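PDB 3CEA: Myo-inositol 2-dehydrogenase from Lactobacillus plantarum WCFS1, which probably catalyses the NAD-dependent oxidation of myo-inositol at its 2-hydroxyl group to the corresponding inosose. Local coordinates for residues G129-Y134 with N187-D192; C100-G105 with F183-I188; Y159-I164 with R244-G249. All coordinates share one frame; numbering follows the deposited sequence.

Contact 1 of 3, residues G129-Y134 with N187-D192; sequences GFMRRY and NIHDID. With NAD (nicotinamide-adenine-dinucleotide), chain E.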
# COMPACT_ATOMS: atom_id res chain seq x y z
N GLY A 129 21.80 17.51 -17.48
CA GLY A 129 20.39 17.13 -17.31
C GLY A 129 20.06 16.05 -16.30
O GLY A 129 19.24 15.17 -16.58
N PHE A 130 20.68 16.10 -15.12
CA PHE A 130 20.31 15.18 -14.04
C PHE A 130 19.09 15.71 -13.29
O PHE A 130 19.22 16.31 -12.22
CB PHE A 130 21.48 14.92 -13.09
CG PHE A 130 22.59 14.09 -13.68
CD1 PHE A 130 22.33 12.83 -14.22
CD2 PHE A 130 23.90 14.56 -13.68
CE1 PHE A 130 23.36 12.06 -14.77
CE2 PHE A 130 24.94 13.80 -14.23
CZ PHE A 130 24.66 12.54 -14.77
N MSE A 131 17.92 15.48 -13.87
CA MSE A 131 16.67 16.08 -13.39
C MSE A 131 16.18 15.51 -12.06
O MSE A 131 15.48 16.21 -11.32
CB MSE A 131 15.56 15.98 -14.46
CG MSE A 131 14.88 14.62 -14.58
SE MSE A 131 16.06 13.22 -15.23
CE MSE A 131 14.84 11.74 -15.11
N ARG A 132 16.55 14.27 -11.75
CA ARG A 132 16.06 13.59 -10.54
C ARG A 132 16.43 14.33 -9.26
O ARG A 132 15.73 14.20 -8.25
CB ARG A 132 16.55 12.14 -10.47
CG ARG A 132 16.01 11.26 -11.59
CD ARG A 132 16.27 9.80 -11.33
NE ARG A 132 16.05 8.98 -12.52
CZ ARG A 132 16.37 7.70 -12.63
NH1 ARG A 132 16.95 7.07 -11.61
NH2 ARG A 132 16.13 7.05 -13.76
N ARG A 133 17.50 15.12 -9.31
CA ARG A 133 17.92 15.96 -8.19
C ARG A 133 16.91 17.06 -7.88
O ARG A 133 16.86 17.59 -6.77
CB ARG A 133 19.30 16.57 -8.46
CG ARG A 133 20.45 15.59 -8.42
CD ARG A 133 21.71 16.27 -7.90
NE ARG A 133 22.92 15.50 -8.15
CZ ARG A 133 24.13 15.82 -7.68
NH1 ARG A 133 24.29 16.89 -6.91
NH2 ARG A 133 25.18 15.06 -7.96
N TYR A 134 16.10 17.41 -8.89
CA TYR A 134 15.06 18.43 -8.76
C TYR A 134 13.72 17.85 -8.32
O TYR A 134 12.87 18.58 -7.81
CB TYR A 134 14.88 19.17 -10.10
CG TYR A 134 16.08 20.01 -10.50
CD1 TYR A 134 17.16 19.44 -11.19
CD2 TYR A 134 16.13 21.37 -10.21
CE1 TYR A 134 18.25 20.20 -11.56
CE2 TYR A 134 17.23 22.14 -10.58
CZ TYR A 134 18.28 21.55 -11.26
OH TYR A 134 19.37 22.31 -11.63
N ASN A 187 21.31 3.57 -16.04
CA ASN A 187 21.83 3.58 -14.67
C ASN A 187 22.60 4.82 -14.23
O ASN A 187 22.83 5.02 -13.03
CB ASN A 187 22.67 2.32 -14.43
CG ASN A 187 21.85 1.05 -14.50
OD1 ASN A 187 22.13 0.17 -15.31
ND2 ASN A 187 20.82 0.97 -13.66
N ILE A 188 22.98 5.66 -15.19
CA ILE A 188 23.76 6.88 -14.93
C ILE A 188 23.07 7.82 -13.92
O ILE A 188 23.75 8.47 -13.12
CB ILE A 188 24.09 7.63 -16.25
CG1 ILE A 188 25.24 8.62 -16.05
CG2 ILE A 188 22.84 8.31 -16.84
CD1 ILE A 188 25.80 9.19 -17.34
N HIS A 189 21.74 7.86 -13.97
CA HIS A 189 20.95 8.68 -13.07
C HIS A 189 21.12 8.27 -11.62
O HIS A 189 21.33 9.12 -10.75
CB HIS A 189 19.47 8.60 -13.45
CG HIS A 189 19.14 9.24 -14.76
ND1 HIS A 189 18.91 10.59 -14.89
CD2 HIS A 189 18.97 8.71 -15.99
CE1 HIS A 189 18.63 10.87 -16.15
NE2 HIS A 189 18.66 9.74 -16.84
N ASP A 190 21.04 6.96 -11.37
CA ASP A 190 21.21 6.40 -10.04
C ASP A 190 22.63 6.57 -9.52
O ASP A 190 22.84 6.80 -8.33
CB ASP A 190 20.82 4.92 -10.02
CG ASP A 190 19.39 4.68 -10.49
OD1 ASP A 190 18.47 5.37 -9.98
OD2 ASP A 190 19.18 3.78 -11.35
N ILE A 191 23.60 6.45 -10.43
CA ILE A 191 25.01 6.69 -10.10
C ILE A 191 25.19 8.09 -9.51
O ILE A 191 25.78 8.24 -8.44
CB ILE A 191 25.94 6.48 -11.33
CG1 ILE A 191 26.00 5.00 -11.70
CG2 ILE A 191 27.34 7.03 -11.05
CD1 ILE A 191 26.63 4.69 -13.04
N ASP A 192 24.66 9.09 -10.21
CA ASP A 192 24.68 10.48 -9.74
C ASP A 192 23.99 10.61 -8.38
O ASP A 192 24.49 11.31 -7.49
CB ASP A 192 24.01 11.40 -10.76
CG ASP A 192 23.95 12.85 -10.29
OD1 ASP A 192 25.01 13.50 -10.23
OD2 ASP A 192 22.83 13.33 -9.97
PA NAD E . 15.21 10.80 -29.91
O1A NAD E . 13.81 10.47 -29.55
O2A NAD E . 15.77 9.82 -30.87
O5B NAD E . 15.26 12.29 -30.50
C5B NAD E . 16.43 12.79 -31.12
C4B NAD E . 16.11 14.07 -31.88
O4B NAD E . 17.30 14.74 -32.26
C3B NAD E . 15.33 13.80 -33.15
O3B NAD E . 14.25 14.71 -33.19
C2B NAD E . 16.30 14.08 -34.28
O2B NAD E . 15.68 14.67 -35.40
C1B NAD E . 17.30 15.03 -33.64
N9A NAD E . 18.65 14.87 -34.21
C8A NAD E . 19.36 13.70 -34.33
N7A NAD E . 20.56 13.97 -34.90
C5A NAD E . 20.62 15.30 -35.15
C6A NAD E . 21.60 16.09 -35.73
N6A NAD E . 22.83 15.60 -35.90
N1A NAD E . 21.38 17.45 -35.86
C2A NAD E . 20.19 18.01 -35.43
N3A NAD E . 19.21 17.21 -34.87
C4A NAD E . 19.43 15.88 -34.73
O3 NAD E . 16.13 10.86 -28.59
PN NAD E . 15.54 11.33 -27.17
O1N NAD E . 14.64 12.48 -27.36
O2N NAD E . 15.07 10.11 -26.47
O5D NAD E . 16.84 11.82 -26.36
C5D NAD E . 17.79 12.71 -26.89
C4D NAD E . 18.86 12.94 -25.82
O4D NAD E . 18.24 13.13 -24.55
C3D NAD E . 19.81 11.77 -25.70
O3D NAD E . 21.14 12.25 -25.73
C2D NAD E . 19.49 11.14 -24.35
O2D NAD E . 20.65 10.70 -23.69
C1D NAD E . 18.80 12.26 -23.58
N1N NAD E . 17.77 11.74 -22.67
C2N NAD E . 17.79 12.13 -21.35
C3N NAD E . 16.82 11.65 -20.46
C7N NAD E . 16.73 12.20 -19.06
O7N NAD E . 16.08 11.43 -18.08
N7N NAD E . 17.25 13.40 -18.78
C4N NAD E . 15.84 10.78 -20.91
C5N NAD E . 15.83 10.39 -22.25
C6N NAD E . 16.80 10.88 -23.12
O HOH W 1 18.41 4.86 -13.56
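Asp192 carries its carboxylate over the Phe130 ring, CG opposite the backbone N (chi1 177°), while Phe130 swings its ring to the side of its own backbone N, and the two flat groups stack in an offset way, the carboxylate toward the rim. Ring and carboxylate planes differ by only 7°. Asp192 CB sits over the ring centre, 4.0 Å from the centroid of the Phe130 ring, in a CH-pi contact. Arg133, its chain bent at chi2, then grips the same carboxylate side-on. NE donates to Asp192 OD2 on the syn side at 2.8 Å and 171°, whereas NH2 reaches Asp192 OD1, also at 2.8 Å, from above the carboxylate plane. One nitrogen to each oxygen fixes the rotation of the acid, and the arginine also makes a cation-pi contact with Trp196. Segment 129-134 follows strand 126-127, the outermost strand, within this chain, on that side of the parallel Rossmann sheet. An inverse gamma turn centred on Phe130 starts the passage from that sheet toward the C-terminal domain of the Gfo/Idh/MocA type, whose helix 182-198 supplies the other side. On that helix His189 is covered at its CB: the Arg132 guanidinium lies nearly parallel to the imidazole but is centred over its stem, with CZ 3.3 Å from His189 CB. At the guanidinium edge NH1 forms a salt bridge to Asp190 OD1 at 2.8 Å. A water donates to Asp190 OD2 at 2.6 Å and accepts a weak bond from Arg132 NH2. Arg132 NE and His189 ND1 are buried here without a partner in the model. Met131, a selenomethionine, meets the imidazole obliquely, SE standing 3.6 Å from His189 CE1. That same CE1 lies 3.2 Å from the carboxamide oxygen O7N of NAD, which Met131 CE also touches.

Contact 2 of 3, residues C100-G105 with F183-I188; sequences CEKPLG and FVDMNI. With NAD (nicotinamide-adenine-dinucleotide), chain E.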
# COMPACT_ATOMS: atom_id res chain seq x y z
N CYS A 100 22.80 21.10 -21.90
CA CYS A 100 22.97 19.84 -22.62
C CYS A 100 22.38 18.69 -21.82
O CYS A 100 22.62 18.58 -20.61
CB CYS A 100 24.45 19.59 -22.91
SG CYS A 100 24.78 18.24 -24.06
N GLU A 101 21.61 17.84 -22.49
CA GLU A 101 21.06 16.65 -21.85
C GLU A 101 22.13 15.64 -21.49
O GLU A 101 23.23 15.66 -22.05
CB GLU A 101 19.99 15.99 -22.73
CG GLU A 101 18.56 16.45 -22.44
CD GLU A 101 18.11 16.19 -21.00
OE1 GLU A 101 18.73 15.35 -20.31
OE2 GLU A 101 17.12 16.82 -20.57
N LYS A 102 21.81 14.77 -20.54
CA LYS A 102 22.70 13.70 -20.12
C LYS A 102 22.69 12.57 -21.16
O LYS A 102 21.70 12.40 -21.87
CB LYS A 102 22.28 13.18 -18.73
CG LYS A 102 20.96 12.40 -18.70
CD LYS A 102 21.20 10.91 -18.84
CE LYS A 102 20.11 10.22 -19.63
NZ LYS A 102 20.28 8.74 -19.65
N PRO A 103 23.81 11.82 -21.29
CA PRO A 103 25.12 12.05 -20.67
C PRO A 103 25.91 13.08 -21.47
O PRO A 103 25.46 13.52 -22.53
CB PRO A 103 25.80 10.67 -20.75
CG PRO A 103 24.84 9.76 -21.48
CD PRO A 103 23.79 10.61 -22.11
N LEU A 104 27.09 13.45 -20.98
CA LEU A 104 27.95 14.41 -21.67
C LEU A 104 28.37 13.94 -23.06
O LEU A 104 28.42 14.73 -24.00
CB LEU A 104 29.19 14.75 -20.82
CG LEU A 104 28.97 15.45 -19.48
CD1 LEU A 104 30.28 15.58 -18.72
CD2 LEU A 104 28.32 16.82 -19.65
N GLY A 105 28.65 12.64 -23.17
CA GLY A 105 29.05 12.03 -24.44
C GLY A 105 29.32 10.55 -24.25
O GLY A 105 28.84 9.94 -23.30
N PHE A 183 23.90 0.57 -19.06
CA PHE A 183 24.42 1.21 -17.85
C PHE A 183 24.59 2.72 -18.03
O PHE A 183 24.36 3.49 -17.10
CB PHE A 183 25.76 0.59 -17.43
CG PHE A 183 25.67 -0.84 -16.97
CD1 PHE A 183 25.22 -1.15 -15.69
CD2 PHE A 183 26.04 -1.88 -17.82
CE1 PHE A 183 25.14 -2.47 -15.26
CE2 PHE A 183 25.96 -3.20 -17.40
CZ PHE A 183 25.51 -3.50 -16.11
N VAL A 184 24.99 3.12 -19.23
CA VAL A 184 25.17 4.54 -19.55
C VAL A 184 23.82 5.24 -19.74
O VAL A 184 23.61 6.34 -19.23
CB VAL A 184 26.09 4.73 -20.79
CG1 VAL A 184 26.00 6.15 -21.34
CG2 VAL A 184 27.53 4.39 -20.44
N ASP A 185 22.91 4.60 -20.46
CA ASP A 185 21.62 5.19 -20.78
C ASP A 185 20.66 5.20 -19.59
O ASP A 185 20.05 6.23 -19.29
CB ASP A 185 20.98 4.49 -21.99
CG ASP A 185 19.88 5.32 -22.62
OD1 ASP A 185 20.08 6.54 -22.84
OD2 ASP A 185 18.80 4.75 -22.92
N MSE A 186 20.53 4.06 -18.91
CA MSE A 186 19.64 3.97 -17.75
C MSE A 186 20.30 4.34 -16.43
O MSE A 186 19.91 5.32 -15.79
CB MSE A 186 19.02 2.57 -17.64
CG MSE A 186 17.75 2.34 -18.45
SE MSE A 186 16.30 3.67 -18.25
CE MSE A 186 16.64 4.41 -16.44
N ASN A 187 21.31 3.57 -16.04
CA ASN A 187 21.83 3.58 -14.67
C ASN A 187 22.60 4.82 -14.23
O ASN A 187 22.83 5.02 -13.03
CB ASN A 187 22.67 2.32 -14.43
CG ASN A 187 21.85 1.05 -14.50
OD1 ASN A 187 22.13 0.17 -15.31
ND2 ASN A 187 20.82 0.97 -13.66
N ILE A 188 22.98 5.66 -15.19
CA ILE A 188 23.76 6.88 -14.93
C ILE A 188 23.07 7.82 -13.92
O ILE A 188 23.75 8.47 -13.12
CB ILE A 188 24.09 7.63 -16.25
CG1 ILE A 188 25.24 8.62 -16.05
CG2 ILE A 188 22.84 8.31 -16.84
CD1 ILE A 188 25.80 9.19 -17.34
PA NAD E . 15.21 10.80 -29.91
O1A NAD E . 13.81 10.47 -29.55
O2A NAD E . 15.77 9.82 -30.87
O5B NAD E . 15.26 12.29 -30.50
C5B NAD E . 16.43 12.79 -31.12
C4B NAD E . 16.11 14.07 -31.88
O4B NAD E . 17.30 14.74 -32.26
C3B NAD E . 15.33 13.80 -33.15
O3B NAD E . 14.25 14.71 -33.19
C2B NAD E . 16.30 14.08 -34.28
O2B NAD E . 15.68 14.67 -35.40
C1B NAD E . 17.30 15.03 -33.64
N9A NAD E . 18.65 14.87 -34.21
C8A NAD E . 19.36 13.70 -34.33
N7A NAD E . 20.56 13.97 -34.90
C5A NAD E . 20.62 15.30 -35.15
C6A NAD E . 21.60 16.09 -35.73
N6A NAD E . 22.83 15.60 -35.90
N1A NAD E . 21.38 17.45 -35.86
C2A NAD E . 20.19 18.01 -35.43
N3A NAD E . 19.21 17.21 -34.87
C4A NAD E . 19.43 15.88 -34.73
O3 NAD E . 16.13 10.86 -28.59
PN NAD E . 15.54 11.33 -27.17
O1N NAD E . 14.64 12.48 -27.36
O2N NAD E . 15.07 10.11 -26.47
O5D NAD E . 16.84 11.82 -26.36
C5D NAD E . 17.79 12.71 -26.89
C4D NAD E . 18.86 12.94 -25.82
O4D NAD E . 18.24 13.13 -24.55
C3D NAD E . 19.81 11.77 -25.70
O3D NAD E . 21.14 12.25 -25.73
C2D NAD E . 19.49 11.14 -24.35
O2D NAD E . 20.65 10.70 -23.69
C1D NAD E . 18.80 12.26 -23.58
N1N NAD E . 17.77 11.74 -22.67
C2N NAD E . 17.79 12.13 -21.35
C3N NAD E . 16.82 11.65 -20.46
C7N NAD E . 16.73 12.20 -19.06
O7N NAD E . 16.08 11.43 -18.08
N7N NAD E . 17.25 13.40 -18.78
C4N NAD E . 15.84 10.78 -20.91
C5N NAD E . 15.83 10.39 -22.25
C6N NAD E . 16.80 10.88 -23.12
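Lys102 and Pro103 carry this contact onto helix 182-198, and Glu101 just before them fixes the cofactor; the run Glu-Lys-Pro is consistent with the signature of the Gfo/Idh/MocA family. Glu101 OE1 accepts two bonds, from NAD N7N at 2.9 Å and from Lys102 N at 3.1 Å, while OE2 is bonded to His23. With an alanine here the carboxamide amine and the Lys102 amide would probably lose their common acceptor, leaving the carboxamide freer to turn. Lys102 O takes the hydrogen bond of the ribose hydroxyl O2D of NAD at 2.7 Å. Its side chain bends at chi2 and chi3, bringing CE 3.5 Å from NAD C2N and sliding CD past Ile188 CG2 in the opposite direction. NZ ends in a long salt bridge to Asp185 OD1 (3.9 Å); the firmer partner of that carboxylate is Arg244, through OD2. Pro103, preceded by a cis peptide, sets CG against Val184 CG1 at 3.8 Å and CB against Ile188 CD1 at 3.7 Å. The segment leaves strand 97-100 and runs toward helix 108-119, with Pro103 packed on both helix 182-198 and Leu326 of helix 319-338.

Contact 3 of 3, residues Y159-I164 with R244-G249; sequences YGIDPI and RHAAHG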
# COMPACT_ATOMS: atom_id res chain seq x y z
N TYR A 159 16.74 1.34 -9.34
CA TYR A 159 16.06 0.68 -10.45
C TYR A 159 15.64 1.72 -11.48
O TYR A 159 15.10 2.77 -11.13
CB TYR A 159 14.80 -0.04 -9.95
CG TYR A 159 14.98 -1.42 -9.36
CD1 TYR A 159 16.20 -1.81 -8.79
CD2 TYR A 159 13.92 -2.32 -9.33
CE1 TYR A 159 16.35 -3.07 -8.24
CE2 TYR A 159 14.07 -3.58 -8.77
CZ TYR A 159 15.29 -3.96 -8.23
OH TYR A 159 15.43 -5.21 -7.68
N GLY A 160 15.90 1.41 -12.75
CA GLY A 160 15.48 2.25 -13.86
C GLY A 160 15.05 1.37 -15.02
O GLY A 160 15.86 1.03 -15.88
N ILE A 161 13.77 0.99 -15.01
CA ILE A 161 13.24 0.05 -16.00
C ILE A 161 12.09 0.65 -16.80
O ILE A 161 11.09 1.09 -16.23
CB ILE A 161 12.83 -1.32 -15.35
CG1 ILE A 161 14.02 -1.98 -14.65
CG2 ILE A 161 12.33 -2.29 -16.39
CD1 ILE A 161 14.10 -1.70 -13.17
N ASP A 162 12.26 0.68 -18.12
CA ASP A 162 11.23 1.10 -19.06
C ASP A 162 10.16 0.01 -19.23
O ASP A 162 10.45 -1.16 -18.98
CB ASP A 162 11.85 1.42 -20.43
CG ASP A 162 12.53 2.78 -20.48
OD1 ASP A 162 12.49 3.53 -19.48
OD2 ASP A 162 13.12 3.10 -21.53
N PRO A 163 8.94 0.39 -19.64
CA PRO A 163 7.91 -0.60 -19.95
C PRO A 163 8.05 -1.22 -21.34
O PRO A 163 8.69 -0.63 -22.21
CB PRO A 163 6.61 0.20 -19.87
CG PRO A 163 7.01 1.58 -20.24
CD PRO A 163 8.44 1.77 -19.82
N ILE A 164 7.44 -2.39 -21.54
CA ILE A 164 7.48 -3.12 -22.82
C ILE A 164 6.95 -2.29 -24.00
O ILE A 164 7.37 -2.49 -25.14
CB ILE A 164 6.70 -4.47 -22.73
CG1 ILE A 164 7.29 -5.37 -21.62
CG2 ILE A 164 6.72 -5.21 -24.07
CD1 ILE A 164 6.40 -6.54 -21.23
N ARG A 244 14.38 -2.62 -19.74
CA ARG A 244 13.55 -2.08 -20.82
C ARG A 244 12.32 -2.95 -21.11
O ARG A 244 11.69 -2.80 -22.16
CB ARG A 244 14.38 -1.94 -22.11
CG ARG A 244 15.76 -1.33 -21.91
CD ARG A 244 16.17 -0.51 -23.11
NE ARG A 244 17.35 0.30 -22.83
CZ ARG A 244 17.32 1.53 -22.32
NH1 ARG A 244 16.17 2.12 -22.01
NH2 ARG A 244 18.46 2.19 -22.12
N HIS A 245 11.97 -3.85 -20.19
CA HIS A 245 10.92 -4.84 -20.46
C HIS A 245 9.95 -5.10 -19.29
O HIS A 245 9.49 -6.23 -19.11
CB HIS A 245 11.56 -6.15 -20.91
CG HIS A 245 10.87 -6.78 -22.09
ND1 HIS A 245 9.89 -7.73 -21.95
CD2 HIS A 245 11.04 -6.59 -23.42
CE1 HIS A 245 9.47 -8.11 -23.15
NE2 HIS A 245 10.15 -7.43 -24.05
N ALA A 246 9.64 -4.06 -18.52
CA ALA A 246 8.62 -4.18 -17.47
C ALA A 246 7.22 -4.19 -18.06
O ALA A 246 6.94 -3.48 -19.03
CB ALA A 246 8.76 -3.06 -16.45
N ALA A 247 6.34 -5.01 -17.48
CA ALA A 247 4.96 -5.12 -17.94
C ALA A 247 4.04 -4.05 -17.34
O ALA A 247 3.12 -3.58 -18.01
CB ALA A 247 4.42 -6.51 -17.64
N HIS A 248 4.30 -3.67 -16.09
CA HIS A 248 3.41 -2.75 -15.36
C HIS A 248 3.52 -1.28 -15.77
O HIS A 248 2.52 -0.56 -15.79
CB HIS A 248 3.57 -2.91 -13.84
CG HIS A 248 4.92 -2.50 -13.32
ND1 HIS A 248 6.07 -3.21 -13.59
CD2 HIS A 248 5.29 -1.48 -12.51
CE1 HIS A 248 7.09 -2.63 -12.99
NE2 HIS A 248 6.65 -1.57 -12.33
N GLY A 249 4.73 -0.84 -16.10
CA GLY A 249 4.98 0.54 -16.50
C GLY A 249 6.44 0.90 -16.38
O GLY A 249 7.32 0.05 -16.51
O HOH W 2 11.42 -0.35 -23.22
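Ile164 and Ala246 are bonded at the end of strand 153-163, which belongs to the mixed sheet of the Gfo/Idh/MocA C-terminal domain. Strand 153-163 runs parallel to strand 237-243; past the corner at Arg244, the short strand 245-246 forms a single parallel bridge with its end. The bridge pairs Pro163 with Ala246: Ala246 N donates to Asp162 O at 3.0 Å and 162°, in the carbonyl plane, and Ile164 N donates to Ala246 O at 2.8 Å. Both bonds run to the neighbours of Pro163, so the missing amide hydrogen of the proline costs the ladder nothing. Along the Ile164 side chain, CB sits 3.8 Å from Ala246 O. CG1, placed on the side of the backbone N, lies against the carbonyl oxygens of Ala246 and His245 and leans over a face of the His245 imidazole, 3.8 Å from its centroid and 23° off the normal, a CH-pi contact displaced toward the rim. The CG2 branch skirts the CE1 and NE2 side of the same ring. CD1 of Ile164 passes His245 ND1 and touches Ala247 CB at 4.1 Å. The imidazole has a further tie, since His245 ND1 is hydrogen-bonded to Ser259 O of a second subunit, which places this corner at an interface of the assembly. On the corner side of the bridge, Asp162 and Arg244 lie side by side and point the same way; OD2 meets NH1 in a salt bridge of 3.2 Å at the guanidinium edge, though the two planes are 59° apart. The stronger partner of Arg244 is Asp185, joined through NH2, and Phe170 adds a cation-pi contact. One water ties the two backbones together, donating to Pro163 O at 2.9 Å and to Arg244 O at 2.7 Å.

How the contacts relate
Contacts 1 and 2 share Asn187 and Ile188 on helix 182-198, their centres about 9 Å apart, and both border the nicotinamide end of NAD. They touch directly where His189 NE2 lies 3.2 Å from Lys102 CE. The loops after strands 97-100 and 126-127 of the Rossmann sheet both pack on helix 182-198. Contact 3 lies farther out, its centre about 18 Å from each of the others, yet it is wired to the same helix: Asp185 OD2 of contact 2 forms a 2.7 Å salt bridge with Arg244 NH2. Near that bridge Met186 CG packs on Gly160 O, and the Asp162 side chain comes to about 8 Å from NAD between nearest atoms.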